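PDB 3OQQ: putative lipoprotein from Bacteroides ovatus, which is of unknown function but, as a putative extracellular lipoprotein with bound calcium ions, probably acts at or beyond the bacterial cell surface. Local coordinates for residues T48-V53 with L326-N331. Residues are numbered along the deposited sequence; the frame is centred on the assembly and turned at random.
Sequences TLTLNV and LILDTN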
ATOM      1  N   THR A  48       2.228  24.656   4.797  1.00 39.60           N
ATOM      2  CA  THR A  48       3.305  23.686   4.967  1.00 38.50           C
ATOM      3  C   THR A  48       2.676  22.324   5.276  1.00 40.12           C
ATOM      4  O   THR A  48       1.833  22.207   6.168  1.00 39.06           O
ATOM      5  CB  THR A  48       4.324  24.166   6.025  1.00 45.00           C
ATOM      6  OG1 THR A  48       4.919  25.374   5.546  1.00 49.81           O
ATOM      7  CG2 THR A  48       5.441  23.154   6.279  1.00 38.19           C
ATOM      8  N   LEU A  49       3.082  21.307   4.504  1.00 35.30           N
ATOM      9  CA  LEU A  49       2.596  19.932   4.630  1.00 33.97           C
ATOM     10  C   LEU A  49       3.710  18.937   4.685  1.00 37.55           C
ATOM     11  O   LEU A  49       4.695  19.058   3.956  1.00 38.09           O
ATOM     12  CB  LEU A  49       1.701  19.548   3.439  1.00 32.85           C
ATOM     13  CG  LEU A  49       0.352  20.238   3.263  1.00 36.96           C
ATOM     14  CD1 LEU A  49      -0.244  19.854   1.933  1.00 35.64           C
ATOM     15  CD2 LEU A  49      -0.612  19.848   4.360  1.00 39.80           C
ATOM     16  N   THR A  50       3.535  17.923   5.508  1.00 33.28           N
ATOM     17  CA  THR A  50       4.450  16.797   5.572  1.00 33.25           C
ATOM     18  C   THR A  50       3.899  15.765   4.586  1.00 36.62           C
ATOM     19  O   THR A  50       2.688  15.503   4.556  1.00 34.88           O
ATOM     20  CB  THR A  50       4.591  16.288   7.017  1.00 42.25           C
ATOM     21  OG1 THR A  50       5.218  17.317   7.785  1.00 42.71           O
ATOM     22  CG2 THR A  50       5.418  15.009   7.110  1.00 39.42           C
ATOM     23  N   LEU A  51       4.774  15.239   3.732  1.00 33.67           N
ATOM     24  CA  LEU A  51       4.366  14.280   2.721  1.00 31.87           C
ATOM     25  C   LEU A  51       5.258  13.037   2.752  1.00 34.29           C
ATOM     26  O   LEU A  51       6.428  13.103   3.133  1.00 34.24           O
ATOM     27  CB  LEU A  51       4.409  14.929   1.315  1.00 31.86           C
ATOM     28  CG  LEU A  51       3.649  16.255   1.065  1.00 36.88           C
ATOM     29  CD1 LEU A  51       3.987  16.807  -0.307  1.00 37.60           C
ATOM     30  CD2 LEU A  51       2.147  16.078   1.150  1.00 37.68           C
ATOM     31  N   ASN A  52       4.690  11.902   2.372  1.00 29.76           N
ATOM     32  CA  ASN A  52       5.430  10.645   2.253  1.00 28.99           C
ATOM     33  C   ASN A  52       5.752  10.536   0.758  1.00 33.57           C
ATOM     34  O   ASN A  52       4.855  10.289  -0.058  1.00 35.38           O
ATOM     35  CB  ASN A  52       4.599   9.474   2.815  1.00 25.19           C
ATOM     36  CG  ASN A  52       5.106   8.081   2.498  1.00 42.15           C
ATOM     37  OD1 ASN A  52       6.020   7.883   1.702  1.00 38.48           O
ATOM     38  ND2 ASN A  52       4.503   7.068   3.101  1.00 31.23           N
ATOM     39  N   VAL A  53       7.005  10.800   0.392  1.00 27.88           N
ATOM     40  CA  VAL A  53       7.414  10.876  -1.009  1.00 27.53           C
ATOM     41  C   VAL A  53       8.439   9.788  -1.400  1.00 31.97           C
ATOM     42  O   VAL A  53       9.145   9.329  -0.506  1.00 32.38           O
ATOM     43  CB  VAL A  53       8.005  12.300  -1.320  1.00 31.80           C
ATOM     44  CG1 VAL A  53       6.996  13.396  -1.034  1.00 31.69           C
ATOM     45  CG2 VAL A  53       9.320  12.577  -0.573  1.00 32.14           C
ATOM     46  N   LEU A 326      -1.065   6.616   9.105  1.00 24.19           N
ATOM     47  CA  LEU A 326      -1.082   5.429   8.235  1.00 24.17           C
ATOM     48  C   LEU A 326      -0.500   5.764   6.856  1.00 32.21           C
ATOM     49  O   LEU A 326       0.065   4.885   6.199  1.00 32.55           O
ATOM     50  CB  LEU A 326      -2.495   4.812   8.087  1.00 23.66           C
ATOM     51  CG  LEU A 326      -3.074   4.236   9.372  1.00 27.97           C
ATOM     52  CD1 LEU A 326      -4.529   3.917   9.206  1.00 27.11           C
ATOM     53  CD2 LEU A 326      -2.305   3.004   9.818  1.00 30.61           C
ATOM     54  N   ILE A 327      -0.642   7.023   6.404  1.00 30.77           N
ATOM     55  CA  ILE A 327      -0.067   7.446   5.120  1.00 30.84           C
ATOM     56  C   ILE A 327       1.341   7.997   5.346  1.00 36.59           C
ATOM     57  O   ILE A 327       2.257   7.687   4.569  1.00 35.74           O
ATOM     58  CB  ILE A 327      -0.960   8.484   4.392  1.00 34.13           C
ATOM     59  CG1 ILE A 327      -2.312   7.871   3.962  1.00 33.93           C
ATOM     60  CG2 ILE A 327      -0.197   9.192   3.210  1.00 34.88           C
ATOM     61  CD1 ILE A 327      -2.501   7.661   2.514  1.00 42.54           C
ATOM     62  N   LEU A 328       1.494   8.873   6.364  1.00 34.07           N
ATOM     63  CA  LEU A 328       2.757   9.544   6.629  1.00 33.95           C
ATOM     64  C   LEU A 328       3.839   8.565   7.069  1.00 39.34           C
ATOM     65  O   LEU A 328       4.905   8.536   6.441  1.00 41.33           O
ATOM     66  CB  LEU A 328       2.594  10.695   7.649  1.00 34.77           C
ATOM     67  CG  LEU A 328       1.725  11.903   7.190  1.00 39.50           C
ATOM     68  CD1 LEU A 328       1.776  13.037   8.197  1.00 40.14           C
ATOM     69  CD2 LEU A 328       2.123  12.412   5.798  1.00 41.54           C
ATOM     70  N   ASP A 329       3.576   7.748   8.098  1.00 32.98           N
ATOM     71  CA  ASP A 329       4.571   6.789   8.581  1.00 31.99           C
ATOM     72  C   ASP A 329       4.472   5.429   7.836  1.00 36.82           C
ATOM     73  O   ASP A 329       3.552   4.632   8.072  1.00 36.68           O
ATOM     74  CB  ASP A 329       4.437   6.603  10.097  1.00 33.24           C
ATOM     75  CG  ASP A 329       5.544   5.803  10.758  1.00 34.36           C
ATOM     76  OD1 ASP A 329       6.413   5.265  10.029  1.00 33.15           O
ATOM     77  OD2 ASP A 329       5.499   5.646  11.993  1.00 37.13           O
ATOM     78  N   THR A 330       5.473   5.147   6.983  1.00 31.83           N
ATOM     79  CA  THR A 330       5.543   3.899   6.212  1.00 30.57           C
ATOM     80  C   THR A 330       5.506   2.665   7.138  1.00 31.56           C
ATOM     81  O   THR A 330       4.963   1.640   6.740  1.00 28.47           O
ATOM     82  CB  THR A 330       6.787   3.881   5.288  1.00 36.17           C
ATOM     83  OG1 THR A 330       6.693   2.754   4.428  1.00 37.39           O
ATOM     84  CG2 THR A 330       8.122   3.868   6.039  1.00 31.71           C
ATOM     85  N   ASN A 331       6.052   2.791   8.381  1.00 27.96           N
ATOM     86  CA  ASN A 331       6.133   1.711   9.368  1.00 26.56           C
ATOM     87  C   ASN A 331       4.781   1.331   9.964  1.00 28.11           C
ATOM     88  O   ASN A 331       4.710   0.295  10.613  1.00 29.28           O
ATOM     89  CB  ASN A 331       7.109   2.055  10.481  1.00 26.93           C
ATOM     90  CG  ASN A 331       8.503   2.354   9.979  1.00 41.07           C
ATOM     91  OD1 ASN A 331       9.000   3.467  10.122  1.00 39.44           O
ATOM     92  ND2 ASN A 331       9.144   1.383   9.346  1.00 26.72           N
TER
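Asn52 and Leu328 carry a small interface in which an antiparallel β-strand uses one side chain to meet the C-terminal end of a helix, a worked example of how carbonyls in a helix's last turn can be satisfied from outside it. Strand 46-54 pairs with strand 96-104, while helix 314-328 comes from a distant part of the chain, and the two approach with the CA atoms of Asn52 and Leu328 5.2 Å apart. The tight part is polar and buried. Asn52 reaches the helix end because its CG stands opposite the backbone N (chi1 168°), and ND2 donates to Ile327 O at 2.8 Å. The bond is nearly straight at hydrogen (167°), and the acceptor lies close to the amide plane of Asn52. Strands 96-104 and 122-131 add Asn96 and Asn125 against the same asparagine.

The other side is looser and partly open to solvent, a methyl resting on a backbone carbonyl. Here Leu328 lies along the strand rather than plugging into it: its CD2 sits 3.4 Å from Thr50 O, whereas the looser pair, CD1 and Thr50 CG2, comes no nearer than 4.3 Å. The side chain of Leu51 leaves the backbone pointing away from the helix and packs on Val38 and Val101, so it offers Leu328 mainly its backbone. Beyond the helix, Asp329 leaves helical geometry and closes an Asx turn, while the Thr330 hydroxyl bonds to Lys387. In that turn Asn331 N reaches Asp329 OD1 at 3.0 Å from above the carboxylate plane, 53° out of it.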